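Local coordinates for protein leucine aminopeptidase 1 (Caenorhabditis elegans, PDB 2HC9) that releases N-terminal amino acids, preferably leucine, from peptides with the help of two zinc ions per subunit and probably acts as a digestive enzyme, at residues K95-I100 / A125-T130; A459-V464 / T469-A474. The protein carries 1 engineered substitution. All blocks are in the same frame, centred on the assembly; numbering follows the deposited sequence.

Contact 1. Residues K95-I100 / A125-T130. With SO4 (sulfate ion), chain E.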
loop_
_atom_site.group_PDB
_atom_site.type_symbol
_atom_site.label_atom_id
_atom_site.label_comp_id
_atom_site.label_asym_id
_atom_site.label_seq_id
_atom_site.Cartn_x
_atom_site.Cartn_y
_atom_site.Cartn_z
ATOM N N LYS A 95 -20.284 -23.338 18.042
ATOM C CA LYS A 95 -20.882 -22.074 17.582
ATOM C C LYS A 95 -21.988 -21.548 18.510
ATOM O O LYS A 95 -22.085 -20.343 18.776
ATOM C CB LYS A 95 -21.446 -22.259 16.162
ATOM C CG LYS A 95 -22.067 -20.993 15.584
ATOM C CD LYS A 95 -22.614 -21.184 14.197
ATOM C CE LYS A 95 -23.850 -22.071 14.207
ATOM N NZ LYS A 95 -23.532 -23.386 13.578
ATOM N N GLU A 96 -22.840 -22.456 18.981
ATOM C CA GLU A 96 -23.986 -22.082 19.807
ATOM C C GLU A 96 -23.608 -21.895 21.272
ATOM O O GLU A 96 -24.211 -21.088 21.979
ATOM C CB GLU A 96 -25.096 -23.151 19.704
ATOM C CG GLU A 96 -25.685 -23.330 18.288
ATOM C CD GLU A 96 -26.277 -22.059 17.665
ATOM O OE1 GLU A 96 -26.507 -21.059 18.361
ATOM O OE2 GLU A 96 -26.549 -22.086 16.443
ATOM N N LEU A 97 -22.609 -22.648 21.720
ATOM C CA LEU A 97 -22.253 -22.674 23.141
ATOM C C LEU A 97 -21.244 -21.575 23.516
ATOM O O LEU A 97 -21.341 -20.967 24.579
ATOM C CB LEU A 97 -21.718 -24.054 23.530
ATOM C CG LEU A 97 -21.234 -24.289 24.980
ATOM C CD1 LEU A 97 -22.335 -23.996 26.018
ATOM C CD2 LEU A 97 -20.661 -25.705 25.153
ATOM N N LYS A 98 -20.259 -21.335 22.652
ATOM C CA LYS A 98 -19.189 -20.380 22.985
ATOM C C LYS A 98 -19.703 -19.020 23.452
ATOM O O LYS A 98 -19.132 -18.454 24.385
ATOM C CB LYS A 98 -18.180 -20.249 21.815
ATOM C CG LYS A 98 -16.928 -19.447 22.114
ATOM C CD LYS A 98 -16.084 -20.117 23.199
ATOM C CE LYS A 98 -14.935 -19.209 23.623
ATOM N NZ LYS A 98 -15.439 -18.216 24.576
ATOM N N PRO A 99 -20.789 -18.485 22.839
ATOM C CA PRO A 99 -21.335 -17.216 23.339
ATOM C C PRO A 99 -21.970 -17.229 24.715
ATOM O O PRO A 99 -22.153 -16.157 25.305
ATOM C CB PRO A 99 -22.443 -16.882 22.315
ATOM C CG PRO A 99 -22.059 -17.639 21.092
ATOM C CD PRO A 99 -21.526 -18.917 21.628
ATOM N N ILE A 100 -22.374 -18.401 25.202
ATOM C CA ILE A 100 -23.119 -18.441 26.448
ATOM C C ILE A 100 -22.268 -17.982 27.627
ATOM O O ILE A 100 -21.145 -18.437 27.812
ATOM C CB ILE A 100 -23.730 -19.818 26.715
ATOM C CG1 ILE A 100 -24.780 -20.136 25.642
ATOM C CG2 ILE A 100 -24.347 -19.880 28.136
ATOM C CD1 ILE A 100 -25.292 -21.578 25.739
ATOM N N ALA A 125 -15.521 -32.879 23.110
ATOM C CA ALA A 125 -14.383 -31.986 22.878
ATOM C C ALA A 125 -14.892 -30.568 22.603
ATOM O O ALA A 125 -14.361 -29.585 23.149
ATOM C CB ALA A 125 -13.556 -32.479 21.707
ATOM N N ALA A 126 -15.918 -30.465 21.753
ATOM C CA ALA A 126 -16.485 -29.156 21.410
ATOM C C ALA A 126 -16.963 -28.420 22.662
ATOM O O ALA A 126 -16.766 -27.205 22.768
ATOM C CB ALA A 126 -17.645 -29.297 20.411
ATOM N N ILE A 127 -17.605 -29.138 23.598
ATOM C CA ILE A 127 -18.048 -28.486 24.860
ATOM C C ILE A 127 -16.845 -28.055 25.707
ATOM O O ILE A 127 -16.798 -26.927 26.228
ATOM C CB ILE A 127 -18.979 -29.422 25.693
ATOM C CG1 ILE A 127 -20.300 -29.700 24.961
ATOM C CG2 ILE A 127 -19.247 -28.848 27.095
ATOM C CD1 ILE A 127 -21.120 -30.880 25.561
ATOM N N ALA A 128 -15.874 -28.959 25.846
ATOM C CA ALA A 128 -14.660 -28.682 26.608
ATOM C C ALA A 128 -13.959 -27.408 26.134
ATOM O O ALA A 128 -13.490 -26.621 26.955
ATOM C CB ALA A 128 -13.700 -29.883 26.525
ATOM N N ARG A 129 -13.915 -27.190 24.815
ATOM C CA ARG A 129 -13.182 -26.031 24.228
ATOM C C ARG A 129 -13.747 -24.698 24.724
ATOM O O ARG A 129 -13.057 -23.674 24.655
ATOM C CB ARG A 129 -13.260 -25.988 22.671
ATOM C CG ARG A 129 -12.885 -27.258 21.903
ATOM C CD ARG A 129 -13.128 -27.140 20.362
ATOM N NE ARG A 129 -13.181 -28.454 19.674
ATOM C CZ ARG A 129 -12.109 -29.236 19.492
ATOM N NH1 ARG A 129 -12.224 -30.418 18.873
ATOM N NH2 ARG A 129 -10.913 -28.848 19.938
ATOM N N THR A 130 -15.014 -24.679 25.156
ATOM C CA THR A 130 -15.654 -23.414 25.528
ATOM C C THR A 130 -15.340 -23.022 26.973
ATOM O O THR A 130 -15.746 -21.956 27.415
ATOM C CB THR A 130 -17.197 -23.462 25.379
ATOM O OG1 THR A 130 -17.746 -24.362 26.361
ATOM C CG2 THR A 130 -17.612 -23.860 23.920
HETATM S S SO4 E . -14.181 -15.779 26.779
HETATM O O1 SO4 E . -15.117 -16.851 27.133
HETATM O O2 SO4 E . -13.270 -15.518 27.897
HETATM O O3 SO4 E . -13.444 -16.196 25.571
HETATM O O4 SO4 E . -14.875 -14.521 26.503
HETATM O O HOH W 1 -16.958 -19.751 26.474
#

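Contact 2. Residues A459-V464 / T469-A474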
loop_
_atom_site.group_PDB
_atom_site.type_symbol
_atom_site.label_atom_id
_atom_site.label_comp_id
_atom_site.label_asym_id
_atom_site.label_seq_id
_atom_site.Cartn_x
_atom_site.Cartn_y
_atom_site.Cartn_z
ATOM N N ALA A 459 -2.791 -23.451 11.018
ATOM C CA ALA A 459 -2.778 -22.028 11.376
ATOM C C ALA A 459 -4.167 -21.494 11.709
ATOM O O ALA A 459 -4.375 -20.881 12.762
ATOM C CB ALA A 459 -2.139 -21.218 10.245
ATOM N N ALA A 460 -5.128 -21.701 10.815
ATOM C CA ALA A 460 -6.478 -21.164 11.048
ATOM C C ALA A 460 -7.338 -22.026 11.992
ATOM O O ALA A 460 -8.007 -21.469 12.870
ATOM C CB ALA A 460 -7.217 -20.889 9.700
ATOM N N PRO A 461 -7.392 -23.370 11.782
ATOM C CA PRO A 461 -8.270 -24.154 12.697
ATOM C C PRO A 461 -7.856 -24.190 14.158
ATOM O O PRO A 461 -8.660 -24.603 14.999
ATOM C CB PRO A 461 -8.248 -25.585 12.129
ATOM C CG PRO A 461 -7.133 -25.628 11.161
ATOM C CD PRO A 461 -6.827 -24.207 10.709
ATOM N N ALA A 462 -6.626 -23.765 14.451
ATOM C CA ALA A 462 -6.140 -23.692 15.840
ATOM C C ALA A 462 -6.789 -22.573 16.647
ATOM O O ALA A 462 -6.562 -22.490 17.853
ATOM C CB ALA A 462 -4.611 -23.535 15.878
ATOM N N GLU A 463 -7.581 -21.713 16.003
ATOM C CA GLU A 463 -8.164 -20.579 16.715
ATOM C C GLU A 463 -9.521 -20.195 16.168
ATOM O O GLU A 463 -9.780 -20.378 14.979
ATOM C CB GLU A 463 -7.217 -19.387 16.643
ATOM C CG GLU A 463 -6.919 -18.905 15.223
ATOM C CD GLU A 463 -5.974 -17.716 15.262
ATOM O OE1 GLU A 463 -4.802 -17.912 15.594
ATOM O OE2 GLU A 463 -6.417 -16.595 15.017
ATOM N N VAL A 464 -10.402 -19.676 17.031
ATOM C CA VAL A 464 -11.621 -18.994 16.578
ATOM C C VAL A 464 -11.736 -17.718 17.405
ATOM O O VAL A 464 -11.710 -17.768 18.638
ATOM C CB VAL A 464 -12.901 -19.846 16.839
ATOM C CG1 VAL A 464 -14.163 -19.045 16.520
ATOM C CG2 VAL A 464 -12.884 -21.124 16.031
ATOM N N THR A 469 -8.605 -23.048 19.920
ATOM C CA THR A 469 -9.622 -24.118 19.908
ATOM C C THR A 469 -9.154 -25.378 20.631
ATOM O O THR A 469 -9.959 -26.275 20.921
ATOM C CB THR A 469 -9.976 -24.516 18.464
ATOM O OG1 THR A 469 -8.755 -24.807 17.749
ATOM C CG2 THR A 469 -10.741 -23.377 17.752
ATOM N N GLY A 470 -7.847 -25.503 20.869
ATOM C CA GLY A 470 -7.331 -26.773 21.371
ATOM C C GLY A 470 -7.331 -27.906 20.348
ATOM O O GLY A 470 -7.527 -29.067 20.694
ATOM N N TYR A 471 -7.125 -27.552 19.077
ATOM C CA TYR A 471 -7.014 -28.527 17.986
ATOM C C TYR A 471 -5.808 -29.437 18.182
ATOM O O TYR A 471 -4.706 -28.975 18.550
ATOM C CB TYR A 471 -6.847 -27.748 16.677
ATOM C CG TYR A 471 -6.893 -28.575 15.413
ATOM C CD1 TYR A 471 -8.044 -28.599 14.616
ATOM C CD2 TYR A 471 -5.767 -29.291 14.992
ATOM C CE1 TYR A 471 -8.078 -29.343 13.410
ATOM C CE2 TYR A 471 -5.779 -30.033 13.820
ATOM C CZ TYR A 471 -6.920 -30.056 13.043
ATOM O OH TYR A 471 -6.886 -30.772 11.871
ATOM N N GLY A 472 -6.004 -30.730 17.911
ATOM C CA GLY A 472 -4.873 -31.655 17.855
ATOM C C GLY A 472 -5.091 -32.901 18.722
ATOM O O GLY A 472 -5.034 -34.000 18.202
ATOM N N PRO A 473 -5.325 -32.733 20.045
ATOM C CA PRO A 473 -5.593 -33.918 20.892
ATOM C C PRO A 473 -6.754 -34.807 20.408
ATOM O O PRO A 473 -6.627 -36.034 20.416
ATOM C CB PRO A 473 -5.900 -33.315 22.271
ATOM C CG PRO A 473 -5.098 -31.979 22.268
ATOM C CD PRO A 473 -5.218 -31.482 20.840
ATOM N N ALA A 474 -7.853 -34.214 19.965
ATOM C CA ALA A 474 -8.986 -35.036 19.513
ATOM C C ALA A 474 -8.593 -35.772 18.230
ATOM O O ALA A 474 -8.829 -36.969 18.110
ATOM C CB ALA A 474 -10.249 -34.189 19.313
HETATM O O HOH W 2 -5.810 -24.893 19.050
#

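Contact 1. Residues K95-I100 / A125-T130
Leu97 and Thr130 meet nearly perpendicular to each other, on segments that belong to helices 90-97 and 120-128, side by side on the mixed sheet of the N-terminal domain, an alpha/beta domain of the M17 family related to the macro fold. The apolar part of the contact centres on one methyl group. With CG anti to the backbone N (chi1 178°), Leu97 directs CD2 against the second segment, where it packs 3.8 Å from Thr130 CG2 and 3.8 Å from the backbone CA of Ile127. Ile127 adds its CG2 methyl, 4.0 Å from Leu97 CD2. Phe111 of strand 108-114 touches both Leu97 and Ile127, while Ile75 of strand 72-77 touches Leu97, so the helix pair is seated on the sheet here. Further out, the aliphatic part of Lys98 runs antiparallel to the Thr130 side chain, its CD 4.1 Å from Thr130 CG2.

A polar atom also borders the leucine methyl: Thr130 OG1 lies 3.4 Å from Leu97 CD2. This hydroxyl donates to Ile127 O over 2.7 Å, in the carbonyl plane, and Thr130 N binds the same oxygen, giving this carbonyl two donors. An alanine here would probably leave Ile127 O with the backbone donor alone and open a gap beside Leu97 and Lys98 where CG2 now packs.

At the outer edge, Lys98 NZ donates to a water that also lies 2.7 Å from Thr130 O, making a solvent link between the segments. The lysine chain, bent at chi2 (64°) and chi4 (81°), brings the same NZ 3.0 Å from sulfate O3 in a hydrogen bond, with a weak one to O1; Arg467 binds this sulfate too. The chemistry implies a graded interface: hydrocarbon against the sheet, a hydroxyl turned onto the Ile127 carbonyl of its own segment, and a hydrated lysine at the outer side that here holds a sulfate, probably from the crystallisation liquor.

Contact 2. Residues A459-V464 / T469-A474
Pro461 and Ala462 offer their carbonyl oxygens to Thr469 beside a short beta hairpin of the catalytic domain, strands 463-464 and 467-468. A type I turn from Ala460 to Glu463 leads into the first strand, and the chain leaves the second through Thr469 toward helix 473-480.

The hydrogen bonds converge on Thr469. Its hydroxyl donates to Pro461 O over 2.8 Å, on a lone pair in the carbonyl plane; chi1 of 52°, which sets OG1 between the backbone N and the carbonyl carbon, aims it there. Thr469 N reaches Ala462 O at 3.0 Å by a nearly straight N-H (169°), yet it approaches from 52° above the carbonyl plane. Ala462 O also accepts a hydrogen bond from a water at 2.8 Å, and that water accepts from Tyr471 N, so solvent spans the segments two residues farther along. Tyr471 N also makes a weak bond to Thr469 OG1, across the bend at Gly470, where phi is positive.

An apolar contact flanks these hydrogen bonds on the hairpin side, where the side chains of Val464 and Thr469 lie crosswise, their CG2 methyls 3.6 Å apart.

Outer partners set the loop in the domain: Tyr471 OH bonds to Leu399 O, and Gly472, the N-cap residue of helix 473-480, gives its N-H to Asp398. Glu463 points its CB away from the second segment and forms a salt bridge with Arg274, the neighbour in sequence of the zinc ligand Asp275. A second apolar contact brings the first segment to the Tyr471 ring: Pro461 CB approaches it obliquely, near CE1 and 3.9 Å from CD1.

How the contacts relate
From the N terminus, the chain first reaches contact 1, which joins helix 90-97 to helix 120-128 and closes a loop containing strand 108-114 of the N-terminal domain sheet. Much later, after helix 157-178 and the main sheet of the catalytic domain, contact 2 closes a far shorter loop, around the hairpin of strands 463-464 and 467-468. The two follow in series, neither nested nor crossed, with centres about 13 Å apart. Arg129 connects them: its NH2 probably hydrogen-bonds to Thr469 O at 2.9 Å, while its NH1 forms a salt bridge with Asp398, whose other oxygen binds Gly472 N. The N-terminal domain is thereby tied to the catalytic domain.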